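Local coordinates for chemotaxis protein CheX (Desulfovibrio desulfuricans subsp. desulfuricans str. G20, PDB 3HM4) that probably dephosphorylates the phosphorylated response regulator CheY, as CheX phosphatases do, and so helps to end the chemotaxis signal, at residues 18-23 against 97-102; 33-38 against 137-142; 47-52 against 127-132; 58-63 against 149-154. All blocks are in the same frame, centred on the assembly; numbering follows the deposited sequence. Where two conformers were deposited one is given.

Contact 1: residues 18-23 against 97-102; sequences TNVLST and NMISGQ
Val20 of helix 10-25 meets Met98, Ile99 and Gln102 of helix 84-109 in a roughly antiparallel helix pair, part of the helical layer that covers one face of the main CheX sheet. The axes of the two segments run 141° apart and come within 9.3 Å of each other. Val20 buries the largest share. Its CG1 is anti to the backbone N (chi1 173°), which turns both methyls to the facing helix. CG2 of Val20 lies 3.8 Å from CB of Met98, a selenomethionine. The same methyl of Val20 packs on the amide end of Gln102, 3.6 Å from its NE2. CB of Val20 rests 3.9 Å from CG1 of Ile99. On the side of the sheet, CD2 of Leu21 touches CD1 of Ile99 at 4.1 Å. Val95, earlier on the long helix, also packs on Val20 and Leu21. Polar groups lie toward solvent, on the other side of Val20. There, in one of two Asn19 conformers, a water accepts from ND2 of Asn19 at 3.2 Å and donates to OE1 of Gln102 at 3.0 Å. No direct hydrogen bond joins the two segments, which suggests that here the helices are held mainly by apolar packing.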
# COMPACT_ATOMS: atom_id res chain seq x y z
N THR A 18 -16.21 10.81 1.23
CA THR A 18 -17.12 11.60 2.05
C THR A 18 -18.22 10.73 2.63
O THR A 18 -18.48 10.76 3.86
CB THR A 18 -17.71 12.78 1.23
OG1 THR A 18 -16.64 13.59 0.69
CG2 THR A 18 -18.70 13.63 2.08
N ASN A 19 -18.84 9.91 1.77
CA ASN A 19 -19.94 9.07 2.23
C ASN A 19 -19.50 8.04 3.26
O ASN A 19 -20.16 7.86 4.27
CB ASN A 19 -20.64 8.38 1.06
CG ASN A 19 -21.41 9.35 0.17
OD1 ASN A 19 -21.63 10.52 0.53
ND2 ASN A 19 -21.81 8.88 -1.00
N VAL A 20 -18.37 7.37 3.03
CA VAL A 20 -17.90 6.36 3.97
C VAL A 20 -17.55 6.97 5.33
O VAL A 20 -17.97 6.45 6.36
CB VAL A 20 -16.70 5.55 3.40
CG1 VAL A 20 -16.13 4.64 4.44
CG2 VAL A 20 -17.19 4.73 2.20
N LEU A 21 -16.76 8.05 5.32
CA LEU A 21 -16.36 8.70 6.59
C LEU A 21 -17.56 9.26 7.36
O LEU A 21 -17.58 9.20 8.60
CB LEU A 21 -15.23 9.72 6.43
CG LEU A 21 -13.79 9.16 6.42
CD1 LEU A 21 -13.50 8.38 7.75
CD2 LEU A 21 -13.56 8.31 5.22
N SER A 22 -18.51 9.83 6.63
CA SER A 22 -19.77 10.36 7.22
C SER A 22 -20.52 9.23 7.92
O SER A 22 -20.81 9.29 9.13
CB SER A 22 -20.69 10.96 6.14
OG SER A 22 -20.17 12.15 5.57
N THR A 23 -20.78 8.18 7.16
CA THR A 23 -21.57 7.05 7.66
C THR A 23 -20.94 6.30 8.79
O THR A 23 -21.56 6.10 9.84
CB THR A 23 -21.85 6.03 6.56
OG1 THR A 23 -22.57 6.68 5.53
CG2 THR A 23 -22.63 4.84 7.09
N ASN A 97 -11.65 -0.51 2.49
CA ASN A 97 -12.41 -1.47 1.65
C ASN A 97 -13.69 -0.83 1.14
O ASN A 97 -14.06 -1.01 -0.01
CB ASN A 97 -12.72 -2.76 2.42
CG ASN A 97 -11.69 -3.85 2.20
OD1 ASN A 97 -11.25 -4.05 1.07
ND2 ASN A 97 -11.34 -4.56 3.25
N MSE A 98 -14.38 -0.07 1.99
CA MSE A 98 -15.62 0.58 1.61
C MSE A 98 -15.41 1.71 0.60
O MSE A 98 -16.18 1.83 -0.35
CB MSE A 98 -16.38 1.10 2.82
CG MSE A 98 -16.92 -0.01 3.71
SE MSE A 98 -17.70 0.72 5.32
CE MSE A 98 -19.14 1.67 4.54
N ILE A 99 -14.34 2.51 0.78
CA ILE A 99 -14.03 3.55 -0.19
C ILE A 99 -13.71 2.89 -1.56
O ILE A 99 -14.23 3.32 -2.58
CB ILE A 99 -12.85 4.45 0.25
CG1 ILE A 99 -13.32 5.34 1.42
CG2 ILE A 99 -12.33 5.33 -0.91
CD1 ILE A 99 -12.18 6.10 2.09
N SER A 100 -12.89 1.84 -1.55
CA SER A 100 -12.60 1.14 -2.77
C SER A 100 -13.89 0.62 -3.46
O SER A 100 -14.10 0.84 -4.66
CB SER A 100 -11.66 -0.02 -2.50
OG SER A 100 -11.46 -0.79 -3.68
N GLY A 101 -14.74 -0.04 -2.69
CA GLY A 101 -15.98 -0.60 -3.26
C GLY A 101 -16.89 0.47 -3.84
O GLY A 101 -17.39 0.35 -4.97
N GLN A 102 -17.06 1.56 -3.09
CA GLN A 102 -17.94 2.65 -3.53
C GLN A 102 -17.40 3.45 -4.69
O GLN A 102 -18.13 3.79 -5.60
CB GLN A 102 -18.33 3.53 -2.35
CG GLN A 102 -19.17 2.73 -1.37
CD GLN A 102 -19.68 3.53 -0.19
OE1 GLN A 102 -19.89 4.72 -0.28
NE2 GLN A 102 -19.91 2.84 0.91
O HOH W 1 -20.44 6.51 -2.57

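Contact 2: residues 33-38 against 137-142; sequences QPYVKK and VIAIPF
Tyr35 and Ala139 form a hydrogen-bonded antiparallel pair where strand 30-36, an outermost strand of the six-stranded sheet, runs beside strand 138-143. Backbone bonds come first. Tyr35 N donates to Ala139 O and Ala139 N returns the bond to Tyr35 O, both at 2.8 Å and the second almost perfectly straight. Lys37 N then donates to Val137 O at 2.9 Å. The next pair, Val36 with Ile138, is non-hydrogen-bonded.

The aromatic contact lies on the Tyr35 face. Tyr35 CG stands between its own backbone N and carbonyl carbon (chi1 64°), which lays the ring over its neighbour. CB of Ala139 sits over one face of the Tyr35 ring in a CH-pi contact, 3.7 Å from the ring centroid and toward the rim. CD of Pro141 comes up near the ring edge.

Apolar packing fills the other face. CG2 of Val36 meets CD1 of Ile138 at 3.8 Å, and CB of Pro34 meets CG1 of Ile140 at 3.9 Å. Ile7, Ala10 and Val14 of the N-terminal part of the chain lie against this face.

Polar groups close the far end. The aliphatic part of Lys37 runs alongside Val137, and in the conformer described its NZ goes on to a salt bridge with Glu152 OE2. One water donates to Lys37 O at 2.7 Å and accepts from Val137 N at 3.0 Å.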
# COMPACT_ATOMS: atom_id res chain seq x y z
N GLN A 33 -10.55 21.31 -2.53
CA GLN A 33 -10.34 21.18 -3.97
C GLN A 33 -9.27 20.15 -4.26
O GLN A 33 -8.20 20.15 -3.64
CB GLN A 33 -9.92 22.48 -4.66
CG GLN A 33 -10.98 23.52 -4.68
CD GLN A 33 -12.24 23.12 -5.43
OE1 GLN A 33 -13.34 23.24 -4.90
NE2 GLN A 33 -12.09 22.63 -6.65
N PRO A 34 -9.54 19.27 -5.24
CA PRO A 34 -8.48 18.34 -5.64
C PRO A 34 -7.31 19.11 -6.21
O PRO A 34 -7.47 20.20 -6.79
CB PRO A 34 -9.13 17.53 -6.76
CG PRO A 34 -10.58 17.56 -6.44
CD PRO A 34 -10.81 18.96 -5.96
N TYR A 35 -6.11 18.58 -6.02
CA TYR A 35 -4.92 19.17 -6.58
C TYR A 35 -3.98 18.08 -7.06
O TYR A 35 -4.03 16.95 -6.57
CB TYR A 35 -4.22 20.11 -5.59
CG TYR A 35 -3.67 19.48 -4.33
CD1 TYR A 35 -4.46 19.28 -3.23
CD2 TYR A 35 -2.34 19.04 -4.27
CE1 TYR A 35 -3.92 18.71 -2.05
CE2 TYR A 35 -1.79 18.46 -3.12
CZ TYR A 35 -2.60 18.28 -2.01
OH TYR A 35 -2.05 17.71 -0.90
N VAL A 36 -3.12 18.43 -8.02
CA VAL A 36 -2.06 17.55 -8.47
C VAL A 36 -0.94 17.65 -7.44
O VAL A 36 -0.42 18.74 -7.19
CB VAL A 36 -1.59 17.85 -9.89
CG1 VAL A 36 -0.36 17.01 -10.25
CG2 VAL A 36 -2.74 17.65 -10.93
N LYS A 37 -0.55 16.53 -6.82
CA LYS A 37 0.51 16.52 -5.86
C LYS A 37 1.84 16.92 -6.52
O LYS A 37 2.17 16.39 -7.57
CB LYS A 37 0.59 15.10 -5.26
CG LYS A 37 1.32 15.01 -4.01
CD LYS A 37 1.31 13.59 -3.53
CE LYS A 37 2.05 13.51 -2.27
NZ LYS A 37 1.26 14.02 -1.11
N LYS A 38 2.57 17.83 -5.91
CA LYS A 38 3.88 18.21 -6.39
C LYS A 38 4.98 17.68 -5.51
O LYS A 38 6.13 17.72 -5.91
CB LYS A 38 3.97 19.73 -6.57
CG LYS A 38 2.88 20.27 -7.51
CD LYS A 38 2.87 19.61 -8.92
CE LYS A 38 1.84 20.20 -9.86
NZ LYS A 38 2.25 21.58 -10.28
N VAL A 137 -0.27 12.17 -9.40
CA VAL A 137 -1.01 11.73 -8.26
C VAL A 137 -1.96 12.87 -7.89
O VAL A 137 -1.52 14.00 -7.75
CB VAL A 137 -0.08 11.36 -7.11
CG1 VAL A 137 -0.90 11.02 -5.84
CG2 VAL A 137 0.84 10.18 -7.50
N ILE A 138 -3.22 12.54 -7.71
CA ILE A 138 -4.26 13.53 -7.39
C ILE A 138 -4.53 13.40 -5.88
O ILE A 138 -4.73 12.30 -5.36
CB ILE A 138 -5.56 13.28 -8.20
CG1 ILE A 138 -5.29 13.24 -9.70
CG2 ILE A 138 -6.65 14.31 -7.83
CD1 ILE A 138 -4.56 14.43 -10.23
N ALA A 139 -4.53 14.53 -5.18
CA ALA A 139 -4.77 14.59 -3.75
C ALA A 139 -6.01 15.45 -3.48
O ALA A 139 -6.23 16.47 -4.12
CB ALA A 139 -3.54 15.17 -3.01
N ILE A 140 -6.80 15.04 -2.49
CA ILE A 140 -7.96 15.80 -2.06
C ILE A 140 -7.87 15.95 -0.54
O ILE A 140 -7.99 14.95 0.17
CB ILE A 140 -9.29 15.19 -2.46
CG1 ILE A 140 -9.30 14.80 -3.97
CG2 ILE A 140 -10.41 16.25 -2.13
CD1 ILE A 140 -8.93 13.38 -4.24
N PRO A 141 -7.65 17.18 -0.04
CA PRO A 141 -7.55 17.36 1.40
C PRO A 141 -8.96 17.46 2.00
O PRO A 141 -9.87 17.96 1.35
CB PRO A 141 -6.79 18.67 1.54
CG PRO A 141 -7.30 19.48 0.34
CD PRO A 141 -7.57 18.46 -0.76
N PHE A 142 -9.08 17.04 3.28
CA PHE A 142 -10.36 17.08 3.98
C PHE A 142 -10.20 17.71 5.34
O PHE A 142 -9.22 17.45 6.06
CB PHE A 142 -10.92 15.67 4.24
CG PHE A 142 -11.58 15.03 3.04
CD1 PHE A 142 -10.82 14.53 1.98
CD2 PHE A 142 -12.96 14.85 3.02
CE1 PHE A 142 -11.44 13.91 0.89
CE2 PHE A 142 -13.59 14.20 1.98
CZ PHE A 142 -12.81 13.73 0.89
O HOH W 2 1.83 14.27 -9.17

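Contact 3: residues 47-52 against 127-132; sequences SAVVGI and HTISHV
Ser47 OG and His127 NE2 share a hydrogen bond of 2.7 Å, the polar end of a contact between two layered strands. The oxygen approaches at the edge of the imidazole, in the plane of the ring. Beside this bond the contact is apolar. CD1 of Ile129 reaches CB of Val49 at 3.8 Å and CG1 of Val49 at 3.9 Å. Ile129 is extended, with CG1 anti to the backbone N (chi1 -180°), and this carries CD1 across to the valine. CG2 of Ile129 also lies 4.0 Å from Ser47 OG. CG2 of Val49 comes within 4.3 Å of CE1 of His131, a looser contact.

The second shell fixes these groups. His127 ND1 is hydrogen-bonded to Gly124 O, so both ring nitrogens are held and the rotation of the imidazole is set. Ser47 OG has a further partner in Thr63 OG1. His131 NE2 bonds to Ser61 OG, which ties that ring to the next strand of the main sheet.

The two strands do not pair through their backbones. Their segment axes stay 8.9 Å apart and run 21° from parallel. Strand 47-53 sits inside the six-stranded sheet, between 58-64 and 115-123. Strand 127-131 lies over the face that carries Ser47 and Val49, and Thr128 to His131 form an antiparallel ladder with a strand of the second subunit. On the reverse face, Ala48 and Val50 pack against helix 84-109.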
# COMPACT_ATOMS: atom_id res chain seq x y z
N SER A 47 -1.97 5.64 7.68
CA SER A 47 -2.37 5.64 6.29
C SER A 47 -2.96 4.28 5.94
O SER A 47 -2.71 3.28 6.61
CB SER A 47 -1.21 5.92 5.35
OG SER A 47 -0.63 7.20 5.57
N ALA A 48 -3.69 4.27 4.83
CA ALA A 48 -4.15 3.02 4.23
C ALA A 48 -4.03 3.16 2.74
O ALA A 48 -4.12 4.27 2.21
CB ALA A 48 -5.54 2.65 4.65
N VAL A 49 -3.85 2.04 2.06
CA VAL A 49 -3.67 2.05 0.63
C VAL A 49 -4.27 0.79 0.04
O VAL A 49 -4.17 -0.28 0.65
CB VAL A 49 -2.18 2.24 0.23
CG1 VAL A 49 -1.29 1.13 0.77
CG2 VAL A 49 -2.02 2.41 -1.28
N VAL A 50 -4.83 0.92 -1.16
CA VAL A 50 -5.47 -0.20 -1.84
C VAL A 50 -5.32 -0.06 -3.33
O VAL A 50 -5.65 0.97 -3.89
CB VAL A 50 -6.97 -0.39 -1.41
CG1 VAL A 50 -7.89 0.84 -1.76
CG2 VAL A 50 -7.53 -1.69 -1.98
N GLY A 51 -4.83 -1.13 -3.96
CA GLY A 51 -4.64 -1.10 -5.40
C GLY A 51 -5.92 -1.37 -6.17
O GLY A 51 -6.83 -2.07 -5.68
N ILE A 52 -5.99 -0.82 -7.38
CA ILE A 52 -7.10 -1.06 -8.30
C ILE A 52 -6.52 -1.41 -9.66
O ILE A 52 -5.45 -0.93 -10.07
CB ILE A 52 -8.10 0.14 -8.34
CG1 ILE A 52 -7.47 1.41 -8.89
CG2 ILE A 52 -8.67 0.36 -6.92
CD1 ILE A 52 -8.49 2.56 -9.02
N HIS A 127 5.30 8.86 9.29
CA HIS A 127 5.70 8.03 8.14
C HIS A 127 5.33 8.76 6.85
O HIS A 127 4.53 9.69 6.85
CB HIS A 127 5.07 6.63 8.19
CG HIS A 127 3.59 6.62 7.93
ND1 HIS A 127 2.66 6.54 8.94
CD2 HIS A 127 2.90 6.67 6.77
CE1 HIS A 127 1.45 6.56 8.39
NE2 HIS A 127 1.56 6.64 7.08
N THR A 128 5.90 8.29 5.76
CA THR A 128 5.50 8.75 4.47
C THR A 128 5.04 7.61 3.58
O THR A 128 5.53 6.49 3.68
CB THR A 128 6.61 9.52 3.73
OG1 THR A 128 7.76 8.70 3.55
CG2 THR A 128 7.02 10.76 4.54
N ILE A 129 4.13 7.92 2.67
CA ILE A 129 3.68 7.01 1.64
C ILE A 129 3.81 7.73 0.30
O ILE A 129 3.43 8.91 0.17
CB ILE A 129 2.26 6.47 1.91
CG1 ILE A 129 1.81 5.50 0.80
CG2 ILE A 129 1.25 7.56 2.05
CD1 ILE A 129 0.66 4.52 1.24
N SER A 130 4.35 7.01 -0.67
CA SER A 130 4.61 7.51 -2.01
C SER A 130 4.07 6.54 -3.05
O SER A 130 4.41 5.38 -3.04
CB SER A 130 6.12 7.64 -2.25
OG SER A 130 6.75 8.54 -1.31
N HIS A 131 3.28 7.04 -3.98
CA HIS A 131 2.75 6.27 -5.10
C HIS A 131 3.79 6.13 -6.19
O HIS A 131 4.42 7.11 -6.58
CB HIS A 131 1.48 6.91 -5.67
CG HIS A 131 0.32 6.78 -4.74
ND1 HIS A 131 -0.53 5.70 -4.76
CD2 HIS A 131 -0.15 7.62 -3.77
CE1 HIS A 131 -1.44 5.84 -3.82
NE2 HIS A 131 -1.22 6.99 -3.19
N VAL A 132 3.99 4.91 -6.68
CA VAL A 132 4.99 4.62 -7.70
C VAL A 132 4.25 4.53 -9.03
O VAL A 132 3.60 3.51 -9.33
CB VAL A 132 5.71 3.31 -7.39
CG1 VAL A 132 6.69 2.92 -8.51
CG2 VAL A 132 6.41 3.37 -6.02

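Contact 4: residues 58-63 against 149-154; sequences GSISVT and FTVEFC
The first torsions of Ser61 and Glu152 bring their side chains together on one face of the sheet. Ser61 OG stands between its backbone N and carbonyl carbon (chi1 64°). Glu152 CG is anti to its carbonyl carbon (chi1 -57°), and the chain runs out straight beyond it. Ser61 OG therefore packs 3.5 Å from Glu152 CB, and the carboxylate rises above the sheet. One water sits over this row. It lies 2.6 Å from Ser61 OG and 2.7 Å from Thr63 OG1, and it gives a weak bond to Glu152 OE1. Ser61, Thr63 and Glu152 each have a polar partner outside the pair as well: His131, Ser47 and Lys37 in turn.

The strands are neighbours in the middle of the six-stranded antiparallel sheet. Three hydrogen-bonded pairs, Ser59 with Cys154, Ser61 with Glu152 and Thr63 with Thr150, give six backbone bonds. Ser61 N to Glu152 O and Glu152 N to Ser61 O are both 2.8 Å. Ser59 N to Cys154 O stretches to 3.2 Å.

The opposite face is apolar and lies under helices 10-25 and 84-109. In the conformer described, Val62 CG2 is 3.6 Å from Phe149 CD1. The ring of Phe153 leads off from strand 58-64 and stacks on Phe13.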
# COMPACT_ATOMS: atom_id res chain seq x y z
N GLY A 58 -3.88 1.36 -10.84
CA GLY A 58 -3.60 2.45 -9.94
C GLY A 58 -3.82 2.10 -8.50
O GLY A 58 -3.70 0.94 -8.14
N SER A 59 -4.09 3.13 -7.73
CA SER A 59 -4.19 2.96 -6.29
C SER A 59 -4.99 4.11 -5.67
O SER A 59 -5.06 5.19 -6.23
CB SER A 59 -2.78 3.01 -5.74
OG SER A 59 -2.75 2.77 -4.36
N ILE A 60 -5.58 3.80 -4.52
CA ILE A 60 -6.25 4.80 -3.67
C ILE A 60 -5.57 4.74 -2.30
O ILE A 60 -5.40 3.64 -1.74
CB ILE A 60 -7.76 4.53 -3.48
CG1 ILE A 60 -8.46 4.30 -4.82
CG2 ILE A 60 -8.44 5.65 -2.65
CD1 ILE A 60 -9.87 3.71 -4.69
N SER A 61 -5.15 5.89 -1.77
CA SER A 61 -4.65 5.93 -0.39
C SER A 61 -5.35 7.01 0.41
O SER A 61 -5.93 7.95 -0.12
CB SER A 61 -3.13 6.14 -0.34
OG SER A 61 -2.79 7.38 -0.87
N VAL A 62 -5.26 6.85 1.72
CA VAL A 62 -5.74 7.86 2.64
C VAL A 62 -4.68 8.01 3.74
O VAL A 62 -4.20 7.03 4.27
CB VAL A 62 -7.15 7.49 3.17
CG1 VAL A 62 -7.14 6.14 3.90
CG2 VAL A 62 -7.72 8.63 3.99
N THR A 63 -4.28 9.25 4.02
CA THR A 63 -3.30 9.57 5.04
C THR A 63 -3.99 10.46 6.06
O THR A 63 -4.47 11.56 5.73
CB THR A 63 -2.02 10.18 4.47
OG1 THR A 63 -1.36 9.21 3.68
CG2 THR A 63 -1.08 10.67 5.58
N PHE A 149 -7.45 14.72 7.02
CA PHE A 149 -6.87 13.61 6.27
C PHE A 149 -6.85 14.03 4.81
O PHE A 149 -7.53 14.97 4.42
CB PHE A 149 -7.64 12.28 6.51
CG PHE A 149 -9.04 12.22 5.95
CD1 PHE A 149 -9.25 11.79 4.64
CD2 PHE A 149 -10.14 12.66 6.68
CE1 PHE A 149 -10.52 11.72 4.11
CE2 PHE A 149 -11.39 12.61 6.14
CZ PHE A 149 -11.59 12.16 4.83
N THR A 150 -6.14 13.26 4.01
CA THR A 150 -6.07 13.47 2.58
C THR A 150 -6.24 12.15 1.85
O THR A 150 -5.63 11.17 2.25
CB THR A 150 -4.71 14.10 2.16
OG1 THR A 150 -4.59 15.42 2.74
CG2 THR A 150 -4.55 14.25 0.65
N VAL A 151 -7.04 12.13 0.79
CA VAL A 151 -7.21 10.99 -0.11
C VAL A 151 -6.34 11.25 -1.33
O VAL A 151 -6.30 12.39 -1.83
CB VAL A 151 -8.65 10.81 -0.61
CG1 VAL A 151 -8.74 9.82 -1.83
CG2 VAL A 151 -9.52 10.36 0.53
N GLU A 152 -5.63 10.22 -1.80
CA GLU A 152 -4.83 10.34 -3.02
C GLU A 152 -5.16 9.20 -3.94
O GLU A 152 -5.52 8.10 -3.48
CB GLU A 152 -3.34 10.33 -2.70
CG GLU A 152 -2.94 11.44 -1.72
CD GLU A 152 -1.51 11.51 -1.36
OE1 GLU A 152 -0.83 10.49 -1.49
OE2 GLU A 152 -1.08 12.58 -0.83
N PHE A 153 -5.07 9.44 -5.23
CA PHE A 153 -5.25 8.36 -6.18
C PHE A 153 -4.39 8.59 -7.40
O PHE A 153 -3.94 9.71 -7.68
CB PHE A 153 -6.72 8.11 -6.54
CG PHE A 153 -7.34 9.17 -7.40
CD1 PHE A 153 -8.00 10.28 -6.82
CD2 PHE A 153 -7.27 9.10 -8.79
CE1 PHE A 153 -8.56 11.26 -7.63
CE2 PHE A 153 -7.83 10.10 -9.58
CZ PHE A 153 -8.46 11.17 -9.01
N CYS A 154 -4.16 7.50 -8.12
CA CYS A 154 -3.47 7.59 -9.41
C CYS A 154 -3.99 6.49 -10.32
O CYS A 154 -4.51 5.48 -9.84
CB CYS A 154 -1.97 7.49 -9.29
SG CYS A 154 -1.34 5.98 -8.56
O HOH W 3 -2.00 9.04 1.02

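Contacts 3 and 4 are buried, while contacts 1 and 2 are only partly so. Contact 2 joins an outermost strand to the main sheet, and contact 4 pairs two strands at its middle. Strands 138-143 and 149-155 are neighbours and connect them. Contact 1 belongs to the helices over one face, where Leu21 packs on Phe149 and Ile99 on Ile60. Contact 3 covers the other face, and its centre is about 7 Å from that of contact 4. The chemistry follows these places. The helix side is mainly apolar. The other face has buried hydroxyl, imidazole and carboxylate groups, and strand 127-131 there pairs with a strand of the second subunit, which both contacts 3 and 4 touch.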